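Local structure of DUF5625 domain-containing protein (Sulfurospirillum deleyianum, 3NKG) at residues H33-F38 with T166-K171; H105-D110 with K142-F147. The protein is of unknown function but folds around two packed antiparallel beta sheets, consistent with a distant relationship to galactose-binding beta-sandwich domains. All coordinates share one frame; numbering follows the deposited sequence.

Interaction 1: H33-F38 with T166-K171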
loop_
_atom_site.group_PDB
_atom_site.type_symbol
_atom_site.label_atom_id
_atom_site.label_comp_id
_atom_site.label_asym_id
_atom_site.label_seq_id
_atom_site.Cartn_x
_atom_site.Cartn_y
_atom_site.Cartn_z
ATOM N N HIS A 33 -1.250 3.045 -10.377
ATOM C CA HIS A 33 -1.237 3.145 -8.934
ATOM C C HIS A 33 -0.493 1.967 -8.332
ATOM O O HIS A 33 -0.679 0.821 -8.768
ATOM C CB HIS A 33 -2.667 3.133 -8.391
ATOM C CG HIS A 33 -3.497 4.280 -8.859
ATOM N ND1 HIS A 33 -3.045 5.583 -8.825
ATOM C CD2 HIS A 33 -4.749 4.322 -9.374
ATOM C CE1 HIS A 33 -3.985 6.382 -9.303
ATOM N NE2 HIS A 33 -5.026 5.640 -9.650
ATOM N N LEU A 34 0.311 2.259 -7.308
ATOM C CA LEU A 34 0.960 1.249 -6.482
ATOM C C LEU A 34 0.336 1.344 -5.096
ATOM O O LEU A 34 0.325 2.415 -4.503
ATOM C CB LEU A 34 2.454 1.530 -6.355
ATOM C CG LEU A 34 3.256 1.731 -7.634
ATOM C CD1 LEU A 34 4.732 1.667 -7.312
ATOM C CD2 LEU A 34 2.900 0.672 -8.655
ATOM N N ILE A 35 -0.191 0.233 -4.583
ATOM C CA ILE A 35 -0.931 0.287 -3.319
ATOM C C ILE A 35 -0.682 -0.962 -2.509
ATOM O O ILE A 35 -0.164 -1.962 -3.025
ATOM C CB ILE A 35 -2.466 0.376 -3.552
ATOM C CG1 ILE A 35 -3.003 -0.968 -4.027
ATOM C CG2 ILE A 35 -2.832 1.502 -4.565
ATOM C CD1 ILE A 35 -4.485 -0.981 -4.330
ATOM N N LEU A 36 -1.055 -0.914 -1.236
ATOM C CA LEU A 36 -1.087 -2.120 -0.435
ATOM C C LEU A 36 -2.537 -2.442 -0.143
ATOM O O LEU A 36 -3.313 -1.546 0.242
ATOM C CB LEU A 36 -0.340 -1.902 0.899
ATOM C CG LEU A 36 1.118 -1.487 0.772
ATOM C CD1 LEU A 36 1.673 -1.211 2.149
ATOM C CD2 LEU A 36 1.907 -2.559 0.066
ATOM N N GLN A 37 -2.901 -3.715 -0.280
ATOM C CA GLN A 37 -4.246 -4.188 0.041
ATOM C C GLN A 37 -4.187 -5.182 1.185
ATOM O O GLN A 37 -3.469 -6.194 1.096
ATOM C CB GLN A 37 -4.877 -4.885 -1.162
ATOM C CG GLN A 37 -5.027 -4.009 -2.393
ATOM C CD GLN A 37 -5.723 -4.742 -3.530
ATOM O OE1 GLN A 37 -5.157 -5.651 -4.142
ATOM N NE2 GLN A 37 -6.962 -4.361 -3.801
ATOM N N PHE A 38 -4.953 -4.892 2.240
ATOM C CA PHE A 38 -4.984 -5.704 3.462
ATOM C C PHE A 38 -6.201 -6.622 3.498
ATOM O O PHE A 38 -7.333 -6.165 3.326
ATOM C CB PHE A 38 -5.047 -4.783 4.681
ATOM C CG PHE A 38 -3.834 -3.939 4.848
ATOM C CD1 PHE A 38 -3.550 -2.920 3.930
ATOM C CD2 PHE A 38 -2.931 -4.206 5.871
ATOM C CE1 PHE A 38 -2.421 -2.161 4.078
ATOM C CE2 PHE A 38 -1.812 -3.458 6.028
ATOM C CZ PHE A 38 -1.538 -2.431 5.144
ATOM N N THR A 166 0.102 -4.151 -4.837
ATOM C CA THR A 166 -0.690 -4.215 -6.066
ATOM C C THR A 166 -0.423 -3.056 -7.037
ATOM O O THR A 166 -0.331 -1.896 -6.627
ATOM C CB THR A 166 -2.177 -4.320 -5.735
ATOM O OG1 THR A 166 -2.421 -5.593 -5.142
ATOM C CG2 THR A 166 -3.037 -4.201 -6.988
ATOM N N ILE A 167 -0.283 -3.391 -8.320
ATOM C CA ILE A 167 -0.147 -2.395 -9.388
ATOM C C ILE A 167 -1.388 -2.453 -10.252
ATOM O O ILE A 167 -1.732 -3.512 -10.807
ATOM C CB ILE A 167 1.091 -2.681 -10.270
ATOM C CG1 ILE A 167 2.333 -2.836 -9.404
ATOM C CG2 ILE A 167 1.328 -1.560 -11.316
ATOM C CD1 ILE A 167 3.396 -3.703 -10.010
ATOM N N TYR A 168 -2.095 -1.337 -10.360
ATOM C CA TYR A 168 -3.199 -1.301 -11.311
ATOM C C TYR A 168 -3.265 0.030 -12.069
ATOM O O TYR A 168 -2.770 1.063 -11.604
ATOM C CB TYR A 168 -4.537 -1.670 -10.646
ATOM C CG TYR A 168 -5.092 -0.607 -9.725
ATOM C CD1 TYR A 168 -6.139 0.206 -10.128
ATOM C CD2 TYR A 168 -4.572 -0.417 -8.454
ATOM C CE1 TYR A 168 -6.657 1.193 -9.286
ATOM C CE2 TYR A 168 -5.074 0.569 -7.612
ATOM C CZ TYR A 168 -6.120 1.367 -8.033
ATOM O OH TYR A 168 -6.625 2.351 -7.199
ATOM N N ILE A 169 -3.876 -0.001 -13.247
ATOM C CA ILE A 169 -3.814 1.141 -14.142
ATOM C C ILE A 169 -4.651 2.268 -13.561
ATOM O O ILE A 169 -5.690 2.014 -12.959
ATOM C CB ILE A 169 -4.287 0.762 -15.566
ATOM C CG1 ILE A 169 -3.683 1.710 -16.606
ATOM C CG2 ILE A 169 -5.804 0.728 -15.631
ATOM C CD1 ILE A 169 -3.960 1.314 -18.037
ATOM N N ASN A 170 -4.170 3.502 -13.688
ATOM C CA ASN A 170 -4.912 4.672 -13.227
ATOM C C ASN A 170 -5.929 5.122 -14.290
ATOM O O ASN A 170 -5.547 5.680 -15.308
ATOM C CB ASN A 170 -3.933 5.800 -12.922
ATOM C CG ASN A 170 -4.621 7.140 -12.700
ATOM O OD1 ASN A 170 -5.789 7.205 -12.304
ATOM N ND2 ASN A 170 -3.881 8.226 -12.946
ATOM N N LYS A 171 -7.220 4.888 -14.058
ATOM C CA LYS A 171 -8.245 5.224 -15.060
ATOM C C LYS A 171 -8.737 6.684 -15.051
ATOM O O LYS A 171 -9.776 6.983 -15.631
ATOM C CB LYS A 171 -9.458 4.287 -14.962
ATOM C CG LYS A 171 -9.207 2.841 -15.360
ATOM C CD LYS A 171 -8.857 2.675 -16.844
ATOM C CE LYS A 171 -9.291 1.293 -17.365
ATOM N NZ LYS A 171 -8.442 0.779 -18.482
HETATM O O HOH W 1 -7.857 4.688 -10.977
#

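Interaction 2: H105-D110 with K142-F147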
loop_
_atom_site.group_PDB
_atom_site.type_symbol
_atom_site.label_atom_id
_atom_site.label_comp_id
_atom_site.label_asym_id
_atom_site.label_seq_id
_atom_site.Cartn_x
_atom_site.Cartn_y
_atom_site.Cartn_z
ATOM N N HIS A 105 13.769 -1.953 -11.886
ATOM C CA HIS A 105 14.622 -2.063 -13.074
ATOM C C HIS A 105 13.811 -2.317 -14.337
ATOM O O HIS A 105 12.871 -3.113 -14.338
ATOM C CB HIS A 105 15.614 -3.200 -12.929
ATOM C CG HIS A 105 16.700 -2.927 -11.938
ATOM N ND1 HIS A 105 16.505 -3.045 -10.579
ATOM C CD2 HIS A 105 17.985 -2.552 -12.111
ATOM C CE1 HIS A 105 17.633 -2.752 -9.956
ATOM N NE2 HIS A 105 18.549 -2.449 -10.864
ATOM N N GLN A 106 14.186 -1.651 -15.426
ATOM C CA GLN A 106 13.581 -1.983 -16.714
ATOM C C GLN A 106 14.464 -3.035 -17.360
ATOM O O GLN A 106 15.686 -2.945 -17.294
ATOM C CB GLN A 106 13.456 -0.743 -17.596
ATOM C CG GLN A 106 12.996 -1.008 -19.031
ATOM C CD GLN A 106 12.469 0.258 -19.721
ATOM O OE1 GLN A 106 13.021 1.351 -19.564
ATOM N NE2 GLN A 106 11.395 0.104 -20.487
ATOM N N ILE A 107 13.847 -4.039 -17.970
ATOM C CA ILE A 107 14.594 -5.030 -18.735
ATOM C C ILE A 107 14.796 -4.506 -20.164
ATOM O O ILE A 107 13.824 -4.251 -20.865
ATOM C CB ILE A 107 13.839 -6.352 -18.782
ATOM C CG1 ILE A 107 13.534 -6.827 -17.348
ATOM C CG2 ILE A 107 14.658 -7.384 -19.562
ATOM C CD1 ILE A 107 12.968 -8.223 -17.282
ATOM N N ASN A 108 16.045 -4.326 -20.588
ATOM C CA ASN A 108 16.318 -3.781 -21.919
ATOM C C ASN A 108 16.180 -4.832 -23.015
ATOM O O ASN A 108 16.071 -6.035 -22.753
ATOM C CB ASN A 108 17.723 -3.134 -22.013
ATOM C CG ASN A 108 17.882 -1.914 -21.103
ATOM O OD1 ASN A 108 17.014 -1.037 -21.052
ATOM N ND2 ASN A 108 19.019 -1.838 -20.411
ATOM N N GLN A 109 16.193 -4.351 -24.249
ATOM C CA GLN A 109 16.108 -5.217 -25.409
ATOM C C GLN A 109 17.172 -6.320 -25.355
ATOM O O GLN A 109 16.899 -7.478 -25.648
ATOM C CB GLN A 109 16.285 -4.363 -26.653
ATOM C CG GLN A 109 16.051 -5.087 -27.962
ATOM C CD GLN A 109 16.284 -4.169 -29.156
ATOM O OE1 GLN A 109 17.406 -3.708 -29.392
ATOM N NE2 GLN A 109 15.216 -3.883 -29.904
ATOM N N ASP A 110 18.395 -5.963 -24.985
ATOM C CA ASP A 110 19.457 -6.955 -24.926
ATOM C C ASP A 110 19.466 -7.670 -23.585
ATOM O O ASP A 110 20.452 -8.311 -23.222
ATOM C CB ASP A 110 20.799 -6.289 -25.120
ATOM C CG ASP A 110 21.094 -5.261 -24.052
ATOM O OD1 ASP A 110 20.359 -5.217 -23.031
ATOM O OD2 ASP A 110 22.065 -4.503 -24.248
ATOM N N LYS A 142 5.079 0.863 -21.794
ATOM C CA LYS A 142 4.931 -0.533 -22.168
ATOM C C LYS A 142 6.298 -1.186 -22.133
ATOM O O LYS A 142 7.264 -0.638 -22.645
ATOM C CB LYS A 142 4.354 -0.649 -23.583
ATOM C CG LYS A 142 3.158 0.242 -23.838
ATOM C CD LYS A 142 2.461 -0.115 -25.140
ATOM C CE LYS A 142 1.098 0.563 -25.238
ATOM N NZ LYS A 142 0.202 -0.113 -26.230
ATOM N N GLY A 143 6.384 -2.355 -21.520
ATOM C CA GLY A 143 7.643 -3.045 -21.417
ATOM C C GLY A 143 7.677 -4.007 -20.259
ATOM O O GLY A 143 6.647 -4.322 -19.671
ATOM N N LYS A 144 8.884 -4.459 -19.925
ATOM C CA LYS A 144 9.098 -5.430 -18.870
ATOM C C LYS A 144 9.953 -4.809 -17.783
ATOM O O LYS A 144 10.911 -4.093 -18.083
ATOM C CB LYS A 144 9.812 -6.664 -19.424
ATOM C CG LYS A 144 9.200 -7.989 -18.978
ATOM C CD LYS A 144 8.790 -8.872 -20.167
ATOM C CE LYS A 144 9.995 -9.515 -20.862
ATOM N NZ LYS A 144 9.593 -10.388 -22.018
ATOM N N TYR A 145 9.616 -5.108 -16.527
ATOM C CA TYR A 145 10.287 -4.510 -15.371
ATOM C C TYR A 145 10.523 -5.540 -14.262
ATOM O O TYR A 145 9.796 -6.536 -14.156
ATOM C CB TYR A 145 9.431 -3.358 -14.803
ATOM C CG TYR A 145 9.147 -2.268 -15.808
ATOM C CD1 TYR A 145 8.039 -2.350 -16.662
ATOM C CD2 TYR A 145 9.988 -1.162 -15.917
ATOM C CE1 TYR A 145 7.774 -1.354 -17.577
ATOM C CE2 TYR A 145 9.737 -0.164 -16.837
ATOM C CZ TYR A 145 8.627 -0.265 -17.667
ATOM O OH TYR A 145 8.383 0.710 -18.601
ATOM N N ILE A 146 11.541 -5.301 -13.444
ATOM C CA ILE A 146 11.689 -6.023 -12.190
ATOM C C ILE A 146 11.326 -5.087 -11.040
ATOM O O ILE A 146 11.959 -4.040 -10.847
ATOM C CB ILE A 146 13.119 -6.524 -11.995
ATOM C CG1 ILE A 146 13.522 -7.419 -13.189
ATOM C CG2 ILE A 146 13.269 -7.243 -10.647
ATOM C CD1 ILE A 146 12.516 -8.471 -13.487
ATOM N N PHE A 147 10.303 -5.468 -10.278
ATOM C CA PHE A 147 9.947 -4.743 -9.078
ATOM C C PHE A 147 10.503 -5.470 -7.867
ATOM O O PHE A 147 10.283 -6.659 -7.682
ATOM C CB PHE A 147 8.434 -4.660 -8.959
ATOM C CG PHE A 147 7.809 -3.549 -9.752
ATOM C CD1 PHE A 147 7.805 -3.581 -11.144
ATOM C CD2 PHE A 147 7.205 -2.471 -9.102
ATOM C CE1 PHE A 147 7.218 -2.551 -11.885
ATOM C CE2 PHE A 147 6.618 -1.448 -9.819
ATOM C CZ PHE A 147 6.617 -1.484 -11.221
HETATM O O HOH W 2 14.221 -4.183 -9.027
HETATM O O HOH W 3 11.377 -3.197 -21.141
#

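Interaction 1: H33-F38 with T166-K171
Tyr168 meets His33 through two different first torsions: Tyr168 turns CG in between its backbone N and carbonyl carbon (chi1 72°), swinging the ring over the neighbouring strand, while His33 sets CG opposite its carbonyl carbon (chi1 -62°). His33 CB thus lies over the phenol face, 4.0 Å from the Tyr168 ring centroid, a CH-pi contact, and Ile35 CD1 approaches Tyr168 CE2 at 3.7 Å. Asn170 CB lies over a face of the imidazole, 3.8 Å from the His33 ring centroid. Histidine and asparagine suit this place because their polar ends find partners: His33 ND1 bonds Thr137 OG1, and Asn170 ND2 bonds Ser31 OG. A water links His33 NE2 to Lys171 N. The strands belong to an antiparallel sheet, with His33-Tyr168 and Ile35-Thr166 as hydrogen-bonded pairs around the non-hydrogen-bonded pair Leu34-Ile167. Alternation turns Leu34 and Ile167 to the other face, toward the second sheet, where branched apolar chains fit: Leu34 CD2 rests 3.6 Å from Ile167 CG1. Near the other end, Thr166 OG1 donates to Gln37 OE1 at 2.9 Å, coming from above the amide carbonyl plane, 35° out of it. Gln37 is long enough to reach this hydroxyl, and Thr166 OG1 has a second partner in Ser8 OG. Thr166 N bonds Ile35 O at 2.9 Å, and the ladder runs on to Gln37 and Asp164.

Interaction 2: H105-D110 with K142-F147
Two donors grip the carbonyl O of Ile146: His105 N, 3.0 Å away in the carbonyl plane, and a water at 2.9 Å from Ile146 O. The same water lies in the plane of the imidazole, 3.0 Å from His105 ND1, and so ties the histidine's polar edge to the strand it pairs with. This is an antiparallel ladder between the two inner strands of a four-stranded sheet; His105-Ile146 is a hydrogen-bonded pair and Gln106-Tyr145 a non-hydrogen-bonded one. Ile146 N returns a bond of 2.7 Å to His105 O. Tyr145 suits a buried site because its ring packs among Ile26, Ile104 and Ile116 while its hydroxyl bonds Asp141 O. Gln106 lies alongside that ring, its CG opposite the backbone N (chi1 173°), which carries the chain along the phenol with Gln106 CB 3.8 Å from Tyr145 CE2 and the amide plane only 19° from the ring plane. On the other face the isoleucines make an apolar patch, Ile107 CD1 lying 3.8 Å from Ile146 CD1, and the aliphatic root of Lys144 adds to it while its amine leads away. Ile107 N still bonds Lys144 O directly, from above the carbonyl plane, but the return bond is replaced by a second water, which accepts from Lys144 N at 3.0 Å and donates to Ile107 O at 2.7 Å.

How the interactions relate
Interaction 1 and interaction 2 each join the two inner strands of a different four-stranded antiparallel sheet, and their centres are 19 Å apart. Interaction 1 is buried, its centre about 8 Å from the centre of the chain; interaction 2 sits at the surface, its centre about 22 Å from that point. One place where the sheets meet is Ile167 CD1 on Phe147 CE2, 3.9 Å apart. In sequence, 33-38 comes first, then 105-110 and 142-147, and finally 166-171. Interaction 1 thus brackets three strands of the other sheet, strand 18-26 preceding them. From 132-140 the chain crosses to 143-151 and back to 163-169, so both layers are built from interleaved parts of the chain.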